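Local coordinates for cytosolic phospholipase A2 delta (Homo sapiens, PDB 5IZ5), which hydrolyses glycerophospholipids at the sn-2 position in a calcium-dependent manner, preferring linoleic acid there, with an N-terminal C2 domain that mediates its association with membranes, at residues D48-L53 against Y97-V102; L33-L38 against S72-N77. The protein carries 3 engineered substitutions. All coordinates share one frame; numbering follows the deposited sequence.

Contact 1. Residues D48-L53 against Y97-V102; sequences DPYVIL and YDEDSV
The carboxylate oxygen OD1 of Asp-98 receives the backbone N of Asp-48 at 2.7 Å in an almost straight bond (177° at the hydrogen). The donor approaches from above the carboxylate plane, 46° out of it, and the bond ties the Asp-98 carboxylate to the backbone where segment 48-53 begins. Asp-48 replies through its own carbonyl, whose O takes the backbone N of Glu-99 at 2.8 Å. Farther along, Tyr-50 and Tyr-97 form an antiparallel hydrogen-bonded pair, with Tyr-50 N to Tyr-97 O at 3.1 Å and Tyr-97 N to Tyr-50 O at 2.9 Å.

Both tyrosine side chains lie on the same face of the sheet. With CG of Tyr-50 set between the backbone N and the carbonyl carbon (chi1 59°), the side chain carries its ring toward the neighbouring strand, where CB of Tyr-97 sits over one face in a CH-pi contact, 3.8 Å from the centroid. The two rings are nearly parallel but slid apart and scarcely overlap. CB of Glu-99 meets the Tyr-50 ring at its edge, and Tyr-50 OH is hydrogen-bonded to Asp-105 OD1. Ile-52 CD1 packs obliquely against Tyr-97 CE2 at 4.0 Å.

The acidic groups gather at the loop end, where Asp-48 OD2 stands 4.2 Å from Asp-98 OD1. Such closeness of like charges would probably be costly without a cation. Asp-70 N holds the other oxygen of Asp-48, and Glu-99 OE2 is hydrogen-bonded to Thr-67 OG1. Asp-48, Asp-98 and Asp-100 are predicted calcium ligands, together with Asp-106 and Asp-42. The arrangement is that of the calcium-binding loops of a C2 domain, in which paired strands deliver clustered aspartates to one end of the sandwich.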
ATOM      1  N   ASP B  48     -14.371  12.047  38.546  1.00 83.38           N
ATOM      2  CA  ASP B  48     -13.812  13.392  38.462  1.00 82.48           C
ATOM      3  C   ASP B  48     -13.732  13.770  36.981  1.00 79.62           C
ATOM      4  O   ASP B  48     -12.662  13.693  36.374  1.00 76.84           O
ATOM      5  CB  ASP B  48     -12.421  13.416  39.097  1.00 82.90           C
ATOM      6  CG  ASP B  48     -12.444  13.010  40.561  1.00 82.84           C
ATOM      7  OD1 ASP B  48     -13.269  13.551  41.336  1.00 81.93           O
ATOM      8  OD2 ASP B  48     -11.635  12.139  40.932  1.00 82.23           O
ATOM      9  N   PRO B  49     -14.870  14.177  36.388  1.00 78.23           N
ATOM     10  CA  PRO B  49     -14.937  14.189  34.934  1.00 78.18           C
ATOM     11  C   PRO B  49     -14.494  15.492  34.262  1.00 74.59           C
ATOM     12  O   PRO B  49     -14.759  16.585  34.771  1.00 73.31           O
ATOM     13  CB  PRO B  49     -16.420  13.936  34.665  1.00 79.13           C
ATOM     14  CG  PRO B  49     -17.126  14.498  35.859  1.00 79.63           C
ATOM     15  CD  PRO B  49     -16.133  14.651  36.979  1.00 78.87           C
ATOM     16  N   TYR B  50     -13.812  15.344  33.128  1.00 70.18           N
ATOM     17  CA  TYR B  50     -13.532  16.448  32.212  1.00 68.04           C
ATOM     18  C   TYR B  50     -13.814  15.991  30.784  1.00 66.68           C
ATOM     19  O   TYR B  50     -13.764  14.791  30.490  1.00 61.88           O
ATOM     20  CB  TYR B  50     -12.081  16.921  32.342  1.00 66.63           C
ATOM     21  CG  TYR B  50     -11.040  15.857  32.078  1.00 67.05           C
ATOM     22  CD1 TYR B  50     -10.507  15.680  30.802  1.00 66.37           C
ATOM     23  CD2 TYR B  50     -10.578  15.033  33.105  1.00 66.93           C
ATOM     24  CE1 TYR B  50      -9.548  14.714  30.559  1.00 66.37           C
ATOM     25  CE2 TYR B  50      -9.621  14.061  32.868  1.00 65.69           C
ATOM     26  CZ  TYR B  50      -9.108  13.909  31.595  1.00 64.71           C
ATOM     27  OH  TYR B  50      -8.161  12.953  31.344  1.00 62.89           O
ATOM     28  N   VAL B  51     -14.110  16.945  29.902  1.00 65.33           N
ATOM     29  CA  VAL B  51     -14.383  16.634  28.500  1.00 64.46           C
ATOM     30  C   VAL B  51     -13.207  17.033  27.618  1.00 62.84           C
ATOM     31  O   VAL B  51     -12.626  18.108  27.773  1.00 62.38           O
ATOM     32  CB  VAL B  51     -15.658  17.334  27.987  1.00 66.09           C
ATOM     33  CG1 VAL B  51     -15.956  16.920  26.550  1.00 66.60           C
ATOM     34  CG2 VAL B  51     -16.842  17.007  28.883  1.00 65.80           C
ATOM     35  N   ILE B  52     -12.866  16.149  26.688  1.00 61.70           N
ATOM     36  CA  ILE B  52     -11.873  16.435  25.666  1.00 62.36           C
ATOM     37  C   ILE B  52     -12.603  16.634  24.340  1.00 61.06           C
ATOM     38  O   ILE B  52     -13.532  15.886  24.030  1.00 59.99           O
ATOM     39  CB  ILE B  52     -10.832  15.297  25.589  1.00 63.36           C
ATOM     40  CG1 ILE B  52      -9.975  15.334  26.870  1.00 65.40           C
ATOM     41  CG2 ILE B  52      -9.968  15.407  24.337  1.00 63.59           C
ATOM     42  CD1 ILE B  52      -8.653  14.590  26.833  1.00 68.48           C
ATOM     43  N   LEU B  53     -12.199  17.658  23.586  1.00 59.60           N
ATOM     44  CA  LEU B  53     -12.681  17.862  22.223  1.00 58.53           C
ATOM     45  C   LEU B  53     -11.519  17.766  21.250  1.00 56.82           C
ATOM     46  O   LEU B  53     -10.502  18.452  21.405  1.00 55.75           O
ATOM     47  CB  LEU B  53     -13.344  19.226  22.048  1.00 58.49           C
ATOM     48  CG  LEU B  53     -14.438  19.649  23.023  1.00 62.15           C
ATOM     49  CD1 LEU B  53     -15.014  20.985  22.577  1.00 63.88           C
ATOM     50  CD2 LEU B  53     -15.540  18.610  23.119  1.00 64.18           C
ATOM     51  N   TYR B  97     -13.505  11.857  30.326  1.00 70.31           N
ATOM     52  CA  TYR B  97     -12.561  11.037  31.071  1.00 70.91           C
ATOM     53  C   TYR B  97     -12.752  11.254  32.571  1.00 73.42           C
ATOM     54  O   TYR B  97     -13.264  12.291  32.996  1.00 71.10           O
ATOM     55  CB  TYR B  97     -11.131  11.389  30.667  1.00 69.60           C
ATOM     56  CG  TYR B  97     -10.706  10.833  29.328  1.00 69.61           C
ATOM     57  CD1 TYR B  97     -10.114   9.575  29.231  1.00 69.13           C
ATOM     58  CD2 TYR B  97     -10.882  11.569  28.160  1.00 68.39           C
ATOM     59  CE1 TYR B  97      -9.716   9.065  28.007  1.00 68.63           C
ATOM     60  CE2 TYR B  97     -10.489  11.067  26.930  1.00 67.39           C
ATOM     61  CZ  TYR B  97      -9.905   9.818  26.860  1.00 69.17           C
ATOM     62  OH  TYR B  97      -9.516   9.316  25.642  1.00 71.62           O
ATOM     63  N   ASP B  98     -12.333  10.264  33.357  1.00 74.90           N
ATOM     64  CA  ASP B  98     -12.400  10.320  34.815  1.00 76.93           C
ATOM     65  C   ASP B  98     -10.988  10.571  35.334  1.00 76.42           C
ATOM     66  O   ASP B  98     -10.111   9.719  35.177  1.00 76.42           O
ATOM     67  CB  ASP B  98     -12.953   8.999  35.360  1.00 78.54           C
ATOM     68  CG  ASP B  98     -13.105   8.987  36.883  1.00 80.20           C
ATOM     69  OD1 ASP B  98     -12.848  10.011  37.552  1.00 76.64           O
ATOM     70  OD2 ASP B  98     -13.498   7.933  37.416  1.00 83.64           O
ATOM     71  N   GLU B  99     -10.767  11.734  35.946  1.00 75.38           N
ATOM     72  CA  GLU B  99      -9.421  12.115  36.373  1.00 74.00           C
ATOM     73  C   GLU B  99      -8.939  11.319  37.586  1.00 71.74           C
ATOM     74  O   GLU B  99      -9.637  11.214  38.594  1.00 66.95           O
ATOM     75  CB  GLU B  99      -9.341  13.610  36.674  1.00 74.86           C
ATOM     76  CG  GLU B  99      -7.916  14.092  36.907  1.00 77.34           C
ATOM     77  CD  GLU B  99      -7.826  15.599  37.026  1.00 77.88           C
ATOM     78  OE1 GLU B  99      -8.052  16.125  38.134  1.00 78.93           O
ATOM     79  OE2 GLU B  99      -7.531  16.259  36.009  1.00 79.98           O
ATOM     80  N   ASP B 100      -7.734  10.767  37.464  1.00 70.65           N
ATOM     81  CA  ASP B 100      -7.072  10.052  38.549  1.00 67.55           C
ATOM     82  C   ASP B 100      -5.588  10.364  38.459  1.00 65.41           C
ATOM     83  O   ASP B 100      -4.953  10.092  37.441  1.00 64.16           O
ATOM     84  CB  ASP B 100      -7.320   8.548  38.418  1.00 66.62           C
ATOM     85  CG  ASP B 100      -6.795   7.745  39.594  1.00 66.89           C
ATOM     86  OD1 ASP B 100      -5.653   7.967  40.067  1.00 65.69           O
ATOM     87  OD2 ASP B 100      -7.536   6.846  40.021  1.00 68.31           O
ATOM     88  N   SER B 101      -5.042  10.926  39.533  1.00 65.66           N
ATOM     89  CA  SER B 101      -3.640  11.342  39.558  1.00 65.42           C
ATOM     90  C   SER B 101      -2.647  10.172  39.546  1.00 64.74           C
ATOM     91  O   SER B 101      -1.487  10.358  39.185  1.00 64.27           O
ATOM     92  CB  SER B 101      -3.376  12.238  40.770  1.00 66.58           C
ATOM     93  OG  SER B 101      -3.852  11.631  41.961  1.00 66.64           O
ATOM     94  N   VAL B 102      -3.096   8.976  39.932  1.00 64.61           N
ATOM     95  CA  VAL B 102      -2.218   7.805  40.006  1.00 63.98           C
ATOM     96  C   VAL B 102      -2.159   7.055  38.674  1.00 64.00           C
ATOM     97  O   VAL B 102      -1.085   6.854  38.110  1.00 62.10           O
ATOM     98  CB  VAL B 102      -2.671   6.828  41.114  1.00 62.88           C
ATOM     99  CG1 VAL B 102      -1.699   5.656  41.224  1.00 64.67           C
ATOM    100  CG2 VAL B 102      -2.785   7.548  42.453  1.00 61.57           C
TER

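Contact 2. Residues L33-L38 against S72-N77; sequences LEARNL and SHPVWN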
ATOM      1  N   LEU B  33     -22.110  21.774  27.730  1.00 78.85           N
ATOM      2  CA  LEU B  33     -22.975  22.197  28.830  1.00 80.32           C
ATOM      3  C   LEU B  33     -22.809  21.316  30.068  1.00 81.38           C
ATOM      4  O   LEU B  33     -22.254  21.752  31.080  1.00 79.66           O
ATOM      5  CB  LEU B  33     -24.441  22.206  28.382  1.00 80.18           C
ATOM      6  CG  LEU B  33     -24.788  23.187  27.261  1.00 79.56           C
ATOM      7  CD1 LEU B  33     -26.184  22.902  26.727  1.00 79.64           C
ATOM      8  CD2 LEU B  33     -24.678  24.622  27.755  1.00 79.08           C
ATOM      9  N   GLU B  34     -23.284  20.078  29.976  1.00 83.60           N
ATOM     10  CA  GLU B  34     -23.320  19.178  31.122  1.00 85.68           C
ATOM     11  C   GLU B  34     -23.475  17.735  30.676  1.00 85.84           C
ATOM     12  O   GLU B  34     -23.806  17.467  29.519  1.00 85.79           O
ATOM     13  CB  GLU B  34     -24.486  19.546  32.044  1.00 86.70           C
ATOM     14  CG  GLU B  34     -25.862  19.350  31.421  1.00 87.82           C
ATOM     15  CD  GLU B  34     -26.989  19.659  32.386  1.00 88.90           C
ATOM     16  OE1 GLU B  34     -27.061  20.806  32.870  1.00 88.78           O
ATOM     17  OE2 GLU B  34     -27.810  18.757  32.654  1.00 88.84           O
ATOM     18  N   ALA B  35     -23.241  16.818  31.610  1.00 88.12           N
ATOM     19  CA  ALA B  35     -23.471  15.399  31.383  1.00 90.48           C
ATOM     20  C   ALA B  35     -24.238  14.802  32.559  1.00 93.76           C
ATOM     21  O   ALA B  35     -24.256  15.375  33.651  1.00 93.71           O
ATOM     22  CB  ALA B  35     -22.151  14.670  31.181  1.00 89.71           C
ATOM     23  N   ARG B  36     -24.871  13.654  32.328  1.00 97.62           N
ATOM     24  CA  ARG B  36     -25.682  12.989  33.348  1.00100.00           C
ATOM     25  C   ARG B  36     -25.453  11.481  33.372  1.00100.46           C
ATOM     26  O   ARG B  36     -25.184  10.867  32.337  1.00101.37           O
ATOM     27  CB  ARG B  36     -27.167  13.251  33.094  1.00102.14           C
ATOM     28  CG  ARG B  36     -27.607  14.694  33.271  1.00103.86           C
ATOM     29  CD  ARG B  36     -29.052  14.877  32.836  1.00105.12           C
ATOM     30  NE  ARG B  36     -29.217  14.647  31.399  1.00106.82           N
ATOM     31  CZ  ARG B  36     -29.088  15.574  30.450  1.00107.42           C
ATOM     32  NH1 ARG B  36     -28.793  16.835  30.758  1.00106.12           N
ATOM     33  NH2 ARG B  36     -29.259  15.238  29.175  1.00108.36           N
ATOM     34  N   ASN B  37     -25.574  10.903  34.565  1.00100.49           N
ATOM     35  CA  ASN B  37     -25.539   9.454  34.772  1.00102.10           C
ATOM     36  C   ASN B  37     -24.191   8.813  34.450  1.00103.38           C
ATOM     37  O   ASN B  37     -24.143   7.692  33.956  1.00103.38           O
ATOM     38  CB  ASN B  37     -26.653   8.761  33.970  1.00102.86           C
ATOM     39  CG  ASN B  37     -27.995   9.457  34.115  1.00105.14           C
ATOM     40  OD1 ASN B  37     -28.409   9.799  35.219  1.00107.17           O
ATOM     41  ND2 ASN B  37     -28.680   9.670  32.997  1.00106.87           N
ATOM     42  N   LEU B  38     -23.097   9.515  34.729  1.00107.83           N
ATOM     43  CA  LEU B  38     -21.769   8.947  34.497  1.00113.91           C
ATOM     44  C   LEU B  38     -21.433   7.903  35.568  1.00117.95           C
ATOM     45  O   LEU B  38     -21.930   7.964  36.684  1.00115.37           O
ATOM     46  CB  LEU B  38     -20.700  10.038  34.493  1.00114.99           C
ATOM     47  CG  LEU B  38     -20.826  11.155  33.454  1.00114.40           C
ATOM     48  CD1 LEU B  38     -19.660  12.119  33.606  1.00114.03           C
ATOM     49  CD2 LEU B  38     -20.882  10.611  32.032  1.00115.42           C
ATOM     50  N   SER B  72     -20.620  12.971  39.034  1.00104.90           N
ATOM     51  CA  SER B  72     -21.460  12.018  38.282  1.00105.00           C
ATOM     52  C   SER B  72     -22.538  12.728  37.421  1.00104.80           C
ATOM     53  O   SER B  72     -23.120  12.135  36.493  1.00105.37           O
ATOM     54  CB  SER B  72     -22.062  10.986  39.242  1.00104.25           C
ATOM     55  OG  SER B  72     -22.986  10.146  38.591  1.00105.61           O
ATOM     56  N   HIS B  73     -22.770  14.007  37.708  1.00101.85           N
ATOM     57  CA  HIS B  73     -23.646  14.846  36.899  1.00102.00           C
ATOM     58  C   HIS B  73     -22.992  16.221  36.684  1.00 99.19           C
ATOM     59  O   HIS B  73     -23.500  17.239  37.149  1.00 97.50           O
ATOM     60  CB  HIS B  73     -25.015  15.003  37.566  1.00103.87           C
ATOM     61  CG  HIS B  73     -25.778  16.199  37.094  1.00107.11           C
ATOM     62  ND1 HIS B  73     -26.008  16.464  35.761  1.00107.99           N
ATOM     63  CD2 HIS B  73     -26.337  17.222  37.782  1.00107.71           C
ATOM     64  CE1 HIS B  73     -26.685  17.593  35.650  1.00107.47           C
ATOM     65  NE2 HIS B  73     -26.897  18.072  36.862  1.00108.02           N
ATOM     66  N   PRO B  74     -21.862  16.258  35.966  1.00 96.97           N
ATOM     67  CA  PRO B  74     -21.101  17.503  35.868  1.00 94.81           C
ATOM     68  C   PRO B  74     -21.773  18.573  35.012  1.00 92.61           C
ATOM     69  O   PRO B  74     -22.425  18.249  34.021  1.00 94.38           O
ATOM     70  CB  PRO B  74     -19.798  17.053  35.215  1.00 95.62           C
ATOM     71  CG  PRO B  74     -20.200  15.884  34.383  1.00 96.21           C
ATOM     72  CD  PRO B  74     -21.225  15.167  35.206  1.00 96.81           C
ATOM     73  N   VAL B  75     -21.609  19.834  35.412  1.00 88.74           N
ATOM     74  CA  VAL B  75     -22.046  20.986  34.625  1.00 86.73           C
ATOM     75  C   VAL B  75     -20.833  21.885  34.398  1.00 86.60           C
ATOM     76  O   VAL B  75     -20.381  22.560  35.322  1.00 85.61           O
ATOM     77  CB  VAL B  75     -23.147  21.788  35.349  1.00 86.35           C
ATOM     78  CG1 VAL B  75     -23.563  23.008  34.531  1.00 85.12           C
ATOM     79  CG2 VAL B  75     -24.352  20.901  35.634  1.00 86.63           C
ATOM     80  N   TRP B  76     -20.304  21.877  33.175  1.00 85.40           N
ATOM     81  CA  TRP B  76     -19.114  22.662  32.838  1.00 81.84           C
ATOM     82  C   TRP B  76     -19.467  24.037  32.277  1.00 80.91           C
ATOM     83  O   TRP B  76     -18.892  25.050  32.683  1.00 76.46           O
ATOM     84  CB  TRP B  76     -18.263  21.928  31.801  1.00 79.24           C
ATOM     85  CG  TRP B  76     -17.654  20.641  32.260  1.00 78.02           C
ATOM     86  CD1 TRP B  76     -16.509  20.486  32.990  1.00 77.12           C
ATOM     87  CD2 TRP B  76     -18.132  19.321  31.980  1.00 76.35           C
ATOM     88  NE1 TRP B  76     -16.253  19.150  33.197  1.00 76.96           N
ATOM     89  CE2 TRP B  76     -17.235  18.413  32.587  1.00 77.02           C
ATOM     90  CE3 TRP B  76     -19.237  18.817  31.283  1.00 76.10           C
ATOM     91  CZ2 TRP B  76     -17.409  17.029  32.517  1.00 77.85           C
ATOM     92  CZ3 TRP B  76     -19.411  17.439  31.214  1.00 75.70           C
ATOM     93  CH2 TRP B  76     -18.498  16.562  31.824  1.00 76.69           C
ATOM     94  N   ASN B  77     -20.392  24.054  31.320  1.00 83.20           N
ATOM     95  CA  ASN B  77     -20.748  25.266  30.579  1.00 83.81           C
ATOM     96  C   ASN B  77     -19.520  26.018  30.044  1.00 83.29           C
ATOM     97  O   ASN B  77     -19.312  27.193  30.351  1.00 84.33           O
ATOM     98  CB  ASN B  77     -21.614  26.190  31.443  1.00 85.58           C
ATOM     99  CG  ASN B  77     -22.173  27.367  30.660  1.00 89.03           C
ATOM    100  OD1 ASN B  77     -22.385  27.280  29.448  1.00 89.94           O
ATOM    101  ND2 ASN B  77     -22.408  28.480  31.348  1.00 91.45           N
TER
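Leu-33 O is shared by two successive backbone donors, Trp-76 N at 2.9 Å and Asn-77 N at 3.0 Å. Next along, Ala-35 N bonds to Pro-74 O at 2.9 Å, and then a side chain replaces the backbone: His-73 ND1 donates to Ala-35 O at 3.0 Å, with that oxygen somewhat out of the imidazole plane. With CG anti to its N (chi1 159°), His-73 swings its ring alongside Arg-36, whose CG lies 3.4 Å from ND1. Where both segments run into loop, Leu-38 and Ser-72 are tied twice, Leu-38 N to Ser-72 O and Ser-72 OG to Leu-38 O.

Around these bonds, Ala-35 CB touches the edge of the Trp-76 indole and also Pro-74 CG, while Leu-38 CD1 leans on the same proline; Pro-74 CB rests on one face of the Trp-76 indole, toward its rim.

Farther out, Glu-34 OE2 sits at the ring edge of His-73, 3.4 Å from CE1, and bridges to Arg-36 NH1 at 2.9 Å. Arg-36 also pairs with Glu-137 and Asp-139. Replacing Glu-34 by alanine removes the carboxylate; Arg-36 would still have its other two acidic partners, but its guanidinium and the His-73 ring are likely to be less firmly placed against each other.

Leu-33 and Glu-34 together face Asp-139 on the next strand, a classic beta bulge within the antiparallel sheet of the C2 sandwich.

How the contacts relate
Along the chain the four segments interleave: 33-38, 48-53, 72-77, 97-102. Contact 1 joins strands 49-55 and 91-98 of one antiparallel sheet, whereas contact 2 joins strands 21-36 and 75-85 of the other, so the four segments alternate between the two sheets. The centres are about 12 Å apart, and the two contacts touch in the interior of the C2 sandwich: Val-51 CG2 reaches Trp-76 CH2 at 3.4 Å, Pro-49 CG reaches Pro-74 CG at 3.7 Å, and Pro-49 CB reaches Leu-38 CD1 at 3.9 Å. The C2 domain mediates membrane association upon calcium binding; this packing joins the strands leading to the predicted calcium ligands to the facing sheet.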